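Local coordinates for protein endo-beta-1,2-glucanase (Talaromyces funiculosus, PDB 6IMV) that hydrolyses internal beta-1,2-glucosidic linkages of beta-1,2-glucans and probably releases sophorose and other short oligosaccharides, at residues G445-S448 with G449-Q453; G167-L170 with W171-A175; Y384-F387 with P388-F392. One frame throughout, in Å; residues are numbered along the deposited sequence.

In the fold
Along the chain the three contacts run in series: contact 2 (167-175), contact 3 (384-392), then contact 1 (445-453). None nests in or crosses another. Each is local and closes no long loop. Contact 2 is a turn in the middle of helix 163-182. Contact 3 leads from the segment after strand 380-381 into helix 387-392. Contact 1 turns the chain from helix 433-443 into helix 448-457. Contacts 1 and 2 touch, Val447 and Val451 packing on Ala175, and so join neighbouring helices of a fold that is probably an (alpha/alpha)6 barrel. Contact 3 touches neither, though its nearest atoms come within about 4 Å of contact 1; its Phe387 packs on helix 433-443, which contact 1 follows.

Contact 1: residues G445-S448 with G449-Q453; sequences GGVS and GLVSQ
Val447 and Val451 meet one helical turn apart, through backbone and side chain. The Val447 carbonyl O accepts the N-H of Val451 at 2.9 Å (N to O). Next along, Ser448 O takes the N-H of Ser452 at 2.8 Å (N to O). These are the first regular bonds of helix 448-457, for which Val447 is the N-cap residue. A valine side chain has no acceptor to offer the first N-H groups, and two waters do that work. Water 1 accepts from Gly449 N at 3.0 Å and donates to Gly445 O. Water 2 accepts from Leu450 N at 3.0 Å. Its bond to Gly446 O is long and weak. Gly446 O also receives a weak hydrogen bond from His92 NE2.

The segment is a helix-to-helix turn. Helix 433-443 ends in a Schellman motif at Gly445, and the next helix begins three residues later. Gly445 and Gly446 both have positive phi, which favours glycine. A backbone hydrogen bond with Leu310 holds Val447 from outside.

The apolar contact is slight. Val447 CG2 and Val451 CG2 approach to 4.1 Å. On Val447 that branch sits between the backbone N and the carbonyl carbon. On Val451, CG2 lies beside the backbone N, anti to the carbonyl carbon, which also brings it 3.4 Å from Val447 O. Leu450 leans on Asn182 and Ala91, and Gln453 OE1 is hydrogen-bonded by Asn182 ND2.

Contact 2: residues G167-L170 with W171-A175; sequences GELL and WAVYA
Leu169 and Val173 lie one turn apart on helix 163-182, and their side chains pass at a slant. This is i to i+4 packing on a buried helix of a fold consistent with an (alpha/alpha)6 barrel. The touching atoms are Leu169 CD1 and Val173 CG2, at 3.8 Å. Leu169 extends with CG anti to the backbone N (chi1 176°), and its CD1 branch turns to the valine.

Trp171 and Tyr174 meet on another side, the benzo end of the indole coming over one face of the tyrosine ring. Trp171 CZ3 stands 3.6 Å above the Tyr174 ring plane, over its centre. The tyrosine OH is hydrogen-bonded to Glu458 OE1, and Trp171 meets Trp257 edge-to-face.

Glu168 leaves the backbone away from 171-175. Its side chain comes within about 6 Å (nearest atoms) of a bound beta-D-glucopyranose and touches Glu250 and Glu311.

Backbone hydrogen bonds hold the turn. Val173 N to Leu169 O and Tyr174 N to Leu170 O are both 2.9 Å. Trp171 N to Gly167 O is weak at 3.5 Å. The indole NE1 gives its hydrogen to Leu253 O, while Trp171 CD1 sits 3.4 Å from Gly167 O.

Contact 3: residues Y384-F387 with P388-F392; sequences YSVF and PTVLF
One face of the Phe387 ring is taken by the next residue, Pro388. Pro388 CD stands 3.3 Å above the Phe387 ring plane, offset toward the rim. Pro388 CD is 3.6 Å from the Phe387 ring centroid and 23° off the normal, a CH-pi contact. Pro388 N lies on the same side of the plane, 3.2 Å from Phe387 CD1, a closeness largely set by the chain. Phe387 CG is placed between the backbone N and the carbonyl carbon (chi1 89°), and this turns the ring onto the pyrrolidine. The phenylalanine also touches Ala442 of helix 433-443, and the Tyr384 ring packs on Ser438 of the same helix.

This is the start of helix 387-392. Proline fits in a first turn, where a missing N-H breaks no regular helical bond. Ser385 O lies 3.3 Å from Pro388 CD and is hydrogen-bonded by Ser303 OG. Trimming Phe387 to an alanine would probably leave Pro388 CD without its aromatic cover and open a gap beside Ala442.

Val386 O accepts the N-H of Val390 at 2.9 Å (N to O). Leu391 N to Phe387 O is weak at 3.5 Å. Val386 CG2 also meets Val390 CG2 at 3.9 Å, the two side chains crossing at a slant. Thr389 OG1 is hydrogen-bonded to Glu328 OE1 of helix 318-337.

Contact 1: residues G445-S448 with G449-Q453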
ATOM      1  N   GLY A 445      -3.498  11.950   0.575  1.00 13.93           N
ATOM      2  CA  GLY A 445      -3.547  12.121   2.016  1.00 13.69           C
ATOM      3  C   GLY A 445      -4.024  10.873   2.749  1.00 13.94           C
ATOM      4  O   GLY A 445      -4.435  10.965   3.900  1.00 14.50           O
ATOM      5  N   GLY A 446      -3.973   9.702   2.098  1.00 13.42           N
ATOM      6  CA  GLY A 446      -4.536   8.479   2.668  1.00 13.19           C
ATOM      7  C   GLY A 446      -6.049   8.569   2.766  1.00 13.44           C
ATOM      8  O   GLY A 446      -6.649   9.538   2.253  1.00 13.24           O
ATOM      9  N   VAL A 447      -6.665   7.572   3.415  1.00 12.92           N
ATOM     10  CA  VAL A 447      -8.124   7.564   3.641  1.00 13.07           C
ATOM     11  C   VAL A 447      -8.431   7.655   5.143  1.00 13.19           C
ATOM     12  O   VAL A 447      -9.582   7.457   5.552  1.00 13.05           O
ATOM     13  CB  VAL A 447      -8.807   6.335   3.010  1.00 12.92           C
ATOM     14  CG1 VAL A 447      -8.683   6.339   1.492  1.00 12.89           C
ATOM     15  CG2 VAL A 447      -8.305   5.022   3.595  1.00 12.82           C
ATOM     16  N   SER A 448      -7.427   8.007   5.957  1.00 13.67           N
ATOM     17  CA  SER A 448      -7.585   8.010   7.417  1.00 14.12           C
ATOM     18  C   SER A 448      -8.649   9.022   7.876  1.00 15.21           C
ATOM     19  O   SER A 448      -9.323   8.789   8.899  1.00 15.65           O
ATOM     20  CB  SER A 448      -6.283   8.216   8.122  1.00 14.03           C
ATOM     21  OG  SER A 448      -5.714   9.473   7.833  1.00 13.83           O
ATOM     22  N   GLY A 449      -8.802  10.125   7.133  1.00 15.71           N
ATOM     23  CA  GLY A 449      -9.860  11.119   7.384  1.00 16.39           C
ATOM     24  C   GLY A 449     -11.257  10.521   7.231  1.00 16.61           C
ATOM     25  O   GLY A 449     -12.105  10.668   8.104  1.00 16.94           O
ATOM     26  N   LEU A 450     -11.504   9.853   6.102  1.00 16.26           N
ATOM     27  CA  LEU A 450     -12.767   9.159   5.869  1.00 16.75           C
ATOM     28  C   LEU A 450     -13.007   8.085   6.941  1.00 16.77           C
ATOM     29  O   LEU A 450     -14.122   7.957   7.461  1.00 17.55           O
ATOM     30  CB  LEU A 450     -12.746   8.546   4.469  1.00 16.83           C
ATOM     31  CG  LEU A 450     -12.983   9.531   3.330  1.00 16.56           C
ATOM     32  CD1 LEU A 450     -12.532   8.948   2.002  1.00 16.21           C
ATOM     33  CD2 LEU A 450     -14.445   9.946   3.272  1.00 17.44           C
ATOM     34  N   VAL A 451     -11.965   7.325   7.275  1.00 16.10           N
ATOM     35  CA  VAL A 451     -12.084   6.227   8.216  1.00 15.87           C
ATOM     36  C   VAL A 451     -12.400   6.804   9.601  1.00 16.96           C
ATOM     37  O   VAL A 451     -13.268   6.297  10.301  1.00 15.97           O
ATOM     38  CB  VAL A 451     -10.815   5.354   8.205  1.00 15.41           C
ATOM     39  CG1 VAL A 451     -10.739   4.415   9.401  1.00 15.11           C
ATOM     40  CG2 VAL A 451     -10.717   4.584   6.898  1.00 15.29           C
ATOM     41  N   SER A 452     -11.700   7.881   9.972  1.00 16.96           N
ATOM     42  CA  SER A 452     -11.898   8.568  11.245  1.00 17.87           C
ATOM     43  C   SER A 452     -13.361   9.034  11.396  1.00 17.43           C
ATOM     44  O   SER A 452     -13.965   8.925  12.473  1.00 17.06           O
ATOM     45  CB  SER A 452     -10.901   9.717  11.341  1.00 18.52           C
ATOM     46  OG  SER A 452     -11.186  10.537  12.442  1.00 22.28           O
ATOM     47  N   GLN A 453     -13.940   9.556  10.313  1.00 17.68           N
ATOM     48  CA  GLN A 453     -15.326  10.045  10.343  1.00 18.19           C
ATOM     49  C   GLN A 453     -16.281   8.904  10.726  1.00 17.43           C
ATOM     50  O   GLN A 453     -17.128   9.048  11.610  1.00 15.99           O
ATOM     51  CB  GLN A 453     -15.682  10.633   8.983  1.00 19.12           C
ATOM     52  CG  GLN A 453     -17.070  11.248   8.925  1.00 20.33           C
ATOM     53  CD  GLN A 453     -17.453  11.542   7.497  1.00 22.31           C
ATOM     54  OE1 GLN A 453     -16.609  11.554   6.599  1.00 22.67           O
ATOM     55  NE2 GLN A 453     -18.738  11.780   7.279  1.00 24.60           N
TER
HETATM   56  O   HOH W   1      -7.294  11.239   4.837  1.00 12.93           O
HETATM   57  O   HOH W   2      -9.587  10.484   3.886  1.00 14.27           O

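Contact 2: residues G167-L170 with W171-A175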
ATOM      1  N   GLY A 167      -6.765  -7.193   5.829  1.00 11.70           N
ATOM      2  CA  GLY A 167      -6.825  -6.043   6.742  1.00 11.78           C
ATOM      3  C   GLY A 167      -6.784  -4.727   5.984  1.00 11.69           C
ATOM      4  O   GLY A 167      -7.555  -3.793   6.268  1.00 11.92           O
ATOM      5  N   GLU A 168      -5.893  -4.665   4.991  1.00 11.19           N
ATOM      6  CA  GLU A 168      -5.731  -3.482   4.136  1.00 10.77           C
ATOM      7  C   GLU A 168      -7.022  -3.210   3.354  1.00 10.68           C
ATOM      8  O   GLU A 168      -7.488  -2.073   3.323  1.00 10.30           O
ATOM      9  CB  GLU A 168      -4.529  -3.644   3.205  1.00 10.58           C
ATOM     10  CG  GLU A 168      -3.207  -3.701   3.953  1.00 10.54           C
ATOM     11  CD  GLU A 168      -1.988  -4.069   3.124  1.00 10.52           C
ATOM     12  OE1 GLU A 168      -2.160  -4.677   2.059  1.00 10.95           O
ATOM     13  OE2 GLU A 168      -0.874  -3.744   3.550  1.00 10.50           O
ATOM     14  N   LEU A 169      -7.594  -4.247   2.737  1.00 10.57           N
ATOM     15  CA  LEU A 169      -8.791  -4.094   1.920  1.00 11.06           C
ATOM     16  C   LEU A 169      -9.976  -3.611   2.766  1.00 11.50           C
ATOM     17  O   LEU A 169     -10.750  -2.752   2.329  1.00 12.24           O
ATOM     18  CB  LEU A 169      -9.111  -5.427   1.240  1.00 11.07           C
ATOM     19  CG  LEU A 169     -10.403  -5.473   0.420  1.00 11.04           C
ATOM     20  CD1 LEU A 169     -10.465  -4.357  -0.609  1.00 11.19           C
ATOM     21  CD2 LEU A 169     -10.546  -6.824  -0.255  1.00 10.80           C
ATOM     22  N   LEU A 170     -10.136  -4.174   3.966  1.00 12.06           N
ATOM     23  CA  LEU A 170     -11.340  -3.942   4.755  1.00 12.29           C
ATOM     24  C   LEU A 170     -11.458  -2.468   5.164  1.00 12.18           C
ATOM     25  O   LEU A 170     -12.544  -1.880   5.043  1.00 12.11           O
ATOM     26  CB  LEU A 170     -11.347  -4.884   5.958  1.00 12.72           C
ATOM     27  CG  LEU A 170     -11.687  -6.327   5.605  1.00 13.24           C
ATOM     28  CD1 LEU A 170     -11.307  -7.271   6.734  1.00 13.85           C
ATOM     29  CD2 LEU A 170     -13.164  -6.450   5.258  1.00 13.45           C
ATOM     30  N   TRP A 171     -10.357  -1.857   5.607  1.00 12.16           N
ATOM     31  CA  TRP A 171     -10.393  -0.437   6.006  1.00 12.17           C
ATOM     32  C   TRP A 171     -10.513   0.453   4.760  1.00 11.93           C
ATOM     33  O   TRP A 171     -11.062   1.549   4.842  1.00 11.92           O
ATOM     34  CB  TRP A 171      -9.201  -0.068   6.899  1.00 12.04           C
ATOM     35  CG  TRP A 171      -9.298  -0.689   8.259  1.00 12.54           C
ATOM     36  CD1 TRP A 171      -8.574  -1.747   8.727  1.00 12.36           C
ATOM     37  CD2 TRP A 171     -10.203  -0.323   9.322  1.00 12.50           C
ATOM     38  NE1 TRP A 171      -8.957  -2.054  10.002  1.00 12.84           N
ATOM     39  CE2 TRP A 171      -9.951  -1.198  10.396  1.00 12.47           C
ATOM     40  CE3 TRP A 171     -11.192   0.654   9.471  1.00 12.93           C
ATOM     41  CZ2 TRP A 171     -10.645  -1.125  11.600  1.00 12.90           C
ATOM     42  CZ3 TRP A 171     -11.893   0.724  10.655  1.00 13.07           C
ATOM     43  CH2 TRP A 171     -11.612  -0.147  11.710  1.00 13.27           C
ATOM     44  N   ALA A 172     -10.028  -0.018   3.604  1.00 11.89           N
ATOM     45  CA  ALA A 172     -10.196   0.742   2.359  1.00 12.15           C
ATOM     46  C   ALA A 172     -11.687   0.789   1.983  1.00 12.11           C
ATOM     47  O   ALA A 172     -12.213   1.838   1.613  1.00 11.96           O
ATOM     48  CB  ALA A 172      -9.352   0.159   1.255  1.00 12.19           C
ATOM     49  N   VAL A 173     -12.363  -0.355   2.104  1.00 12.29           N
ATOM     50  CA  VAL A 173     -13.798  -0.468   1.815  1.00 12.36           C
ATOM     51  C   VAL A 173     -14.593   0.379   2.817  1.00 12.48           C
ATOM     52  O   VAL A 173     -15.561   1.029   2.445  1.00 12.70           O
ATOM     53  CB  VAL A 173     -14.258  -1.938   1.783  1.00 12.30           C
ATOM     54  CG1 VAL A 173     -15.778  -2.067   1.807  1.00 12.52           C
ATOM     55  CG2 VAL A 173     -13.687  -2.667   0.575  1.00 12.13           C
ATOM     56  N   TYR A 174     -14.171   0.352   4.083  1.00 13.04           N
ATOM     57  CA  TYR A 174     -14.746   1.160   5.168  1.00 13.30           C
ATOM     58  C   TYR A 174     -14.726   2.643   4.758  1.00 13.95           C
ATOM     59  O   TYR A 174     -15.759   3.331   4.830  1.00 14.70           O
ATOM     60  CB  TYR A 174     -13.961   0.865   6.449  1.00 13.14           C
ATOM     61  CG  TYR A 174     -14.533   1.354   7.756  1.00 13.30           C
ATOM     62  CD1 TYR A 174     -15.347   0.537   8.529  1.00 13.08           C
ATOM     63  CD2 TYR A 174     -14.167   2.583   8.283  1.00 13.22           C
ATOM     64  CE1 TYR A 174     -15.819   0.946   9.766  1.00 13.00           C
ATOM     65  CE2 TYR A 174     -14.632   3.008   9.520  1.00 13.54           C
ATOM     66  CZ  TYR A 174     -15.467   2.191  10.262  1.00 13.25           C
ATOM     67  OH  TYR A 174     -15.922   2.606  11.482  1.00 14.12           O
ATOM     68  N   ALA A 175     -13.568   3.112   4.275  1.00 13.62           N
ATOM     69  CA  ALA A 175     -13.401   4.489   3.754  1.00 13.83           C
ATOM     70  C   ALA A 175     -14.339   4.757   2.570  1.00 13.72           C
ATOM     71  O   ALA A 175     -15.003   5.803   2.519  1.00 13.77           O
ATOM     72  CB  ALA A 175     -11.972   4.728   3.346  1.00 13.55           C
TER

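Contact 3: residues Y384-F387 with P388-F392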
ATOM      1  N   TYR A 384       8.296   4.369  -4.985  1.00 10.87           N
ATOM      2  CA  TYR A 384       7.220   4.272  -3.976  1.00 10.87           C
ATOM      3  C   TYR A 384       7.784   4.319  -2.547  1.00 11.33           C
ATOM      4  O   TYR A 384       7.017   4.529  -1.594  1.00 11.68           O
ATOM      5  CB  TYR A 384       6.330   3.057  -4.232  1.00 10.99           C
ATOM      6  CG  TYR A 384       6.591   1.816  -3.422  1.00 11.13           C
ATOM      7  CD1 TYR A 384       7.484   0.851  -3.862  1.00 11.15           C
ATOM      8  CD2 TYR A 384       5.887   1.557  -2.259  1.00 11.24           C
ATOM      9  CE1 TYR A 384       7.694  -0.321  -3.152  1.00 10.95           C
ATOM     10  CE2 TYR A 384       6.095   0.393  -1.528  1.00 11.30           C
ATOM     11  CZ  TYR A 384       7.000  -0.554  -1.975  1.00 11.48           C
ATOM     12  OH  TYR A 384       7.204  -1.707  -1.260  1.00 11.80           O
ATOM     13  N   SER A 385       9.106   4.152  -2.396  1.00 11.12           N
ATOM     14  CA  SER A 385       9.798   4.341  -1.119  1.00 11.37           C
ATOM     15  C   SER A 385       9.486   5.713  -0.497  1.00 11.17           C
ATOM     16  O   SER A 385       9.608   5.883   0.714  1.00 11.34           O
ATOM     17  CB  SER A 385      11.286   4.151  -1.263  1.00 11.67           C
ATOM     18  OG  SER A 385      11.857   5.149  -2.106  1.00 12.16           O
ATOM     19  N   VAL A 386       9.077   6.683  -1.318  1.00 10.97           N
ATOM     20  CA  VAL A 386       8.801   8.050  -0.857  1.00 11.34           C
ATOM     21  C   VAL A 386       7.398   8.182  -0.235  1.00 11.51           C
ATOM     22  O   VAL A 386       7.103   9.231   0.315  1.00 11.97           O
ATOM     23  CB  VAL A 386       8.938   9.076  -1.998  1.00 11.27           C
ATOM     24  CG1 VAL A 386      10.230   8.904  -2.776  1.00 11.44           C
ATOM     25  CG2 VAL A 386       7.731   9.058  -2.926  1.00 11.20           C
ATOM     26  N   PHE A 387       6.518   7.181  -0.353  1.00 11.59           N
ATOM     27  CA  PHE A 387       5.111   7.414   0.026  1.00 12.03           C
ATOM     28  C   PHE A 387       5.008   7.871   1.486  1.00 11.69           C
ATOM     29  O   PHE A 387       4.268   8.812   1.757  1.00 11.80           O
ATOM     30  CB  PHE A 387       4.198   6.239  -0.351  1.00 11.73           C
ATOM     31  CG  PHE A 387       4.038   5.144   0.665  1.00 12.08           C
ATOM     32  CD1 PHE A 387       3.262   5.331   1.798  1.00 12.41           C
ATOM     33  CD2 PHE A 387       4.619   3.901   0.460  1.00 12.28           C
ATOM     34  CE1 PHE A 387       3.106   4.312   2.724  1.00 12.34           C
ATOM     35  CE2 PHE A 387       4.465   2.886   1.390  1.00 12.45           C
ATOM     36  CZ  PHE A 387       3.697   3.087   2.513  1.00 12.65           C
ATOM     37  N   PRO A 388       5.747   7.301   2.468  1.00 11.67           N
ATOM     38  CA  PRO A 388       5.624   7.748   3.857  1.00 11.62           C
ATOM     39  C   PRO A 388       6.185   9.166   4.061  1.00 11.58           C
ATOM     40  O   PRO A 388       5.698   9.903   4.911  1.00 11.08           O
ATOM     41  CB  PRO A 388       6.440   6.735   4.685  1.00 11.76           C
ATOM     42  CG  PRO A 388       6.760   5.610   3.724  1.00 12.04           C
ATOM     43  CD  PRO A 388       6.717   6.208   2.335  1.00 11.75           C
ATOM     44  N   THR A 389       7.201   9.526   3.269  1.00 11.53           N
ATOM     45  CA  THR A 389       7.787  10.857   3.296  1.00 11.41           C
ATOM     46  C   THR A 389       6.743  11.880   2.819  1.00 11.57           C
ATOM     47  O   THR A 389       6.609  12.962   3.403  1.00 11.22           O
ATOM     48  CB  THR A 389       9.059  10.917   2.443  1.00 11.38           C
ATOM     49  OG1 THR A 389       9.813   9.719   2.631  1.00 11.88           O
ATOM     50  CG2 THR A 389       9.908  12.124   2.765  1.00 11.36           C
ATOM     51  N   VAL A 390       5.999  11.516   1.769  1.00 11.26           N
ATOM     52  CA  VAL A 390       5.013  12.395   1.147  1.00 11.52           C
ATOM     53  C   VAL A 390       3.967  12.831   2.189  1.00 12.07           C
ATOM     54  O   VAL A 390       3.516  13.977   2.158  1.00 11.12           O
ATOM     55  CB  VAL A 390       4.353  11.727  -0.075  1.00 11.30           C
ATOM     56  CG1 VAL A 390       3.075  12.444  -0.494  1.00 11.39           C
ATOM     57  CG2 VAL A 390       5.325  11.630  -1.241  1.00 11.23           C
ATOM     58  N   LEU A 391       3.592  11.925   3.101  1.00 12.56           N
ATOM     59  CA  LEU A 391       2.575  12.216   4.125  1.00 13.08           C
ATOM     60  C   LEU A 391       3.021  13.365   5.040  1.00 13.38           C
ATOM     61  O   LEU A 391       2.169  14.103   5.536  1.00 13.29           O
ATOM     62  CB  LEU A 391       2.280  10.946   4.926  1.00 13.68           C
ATOM     63  CG  LEU A 391       1.590   9.825   4.144  1.00 14.01           C
ATOM     64  CD1 LEU A 391       1.445   8.571   4.985  1.00 13.93           C
ATOM     65  CD2 LEU A 391       0.230  10.278   3.624  1.00 14.39           C
ATOM     66  N   PHE A 392       4.339  13.523   5.254  1.00 13.17           N
ATOM     67  CA  PHE A 392       4.890  14.583   6.113  1.00 13.28           C
ATOM     68  C   PHE A 392       5.329  15.818   5.319  1.00 13.66           C
ATOM     69  O   PHE A 392       5.235  16.937   5.826  1.00 14.52           O
ATOM     70  CB  PHE A 392       6.052  14.047   6.958  1.00 13.20           C
ATOM     71  CG  PHE A 392       5.572  13.200   8.107  1.00 13.18           C
ATOM     72  CD1 PHE A 392       5.039  13.802   9.236  1.00 12.94           C
ATOM     73  CD2 PHE A 392       5.596  11.816   8.036  1.00 12.92           C
ATOM     74  CE1 PHE A 392       4.552  13.036  10.277  1.00 13.02           C
ATOM     75  CE2 PHE A 392       5.112  11.047   9.082  1.00 12.86           C
ATOM     76  CZ  PHE A 392       4.590  11.660  10.201  1.00 13.36           C
TER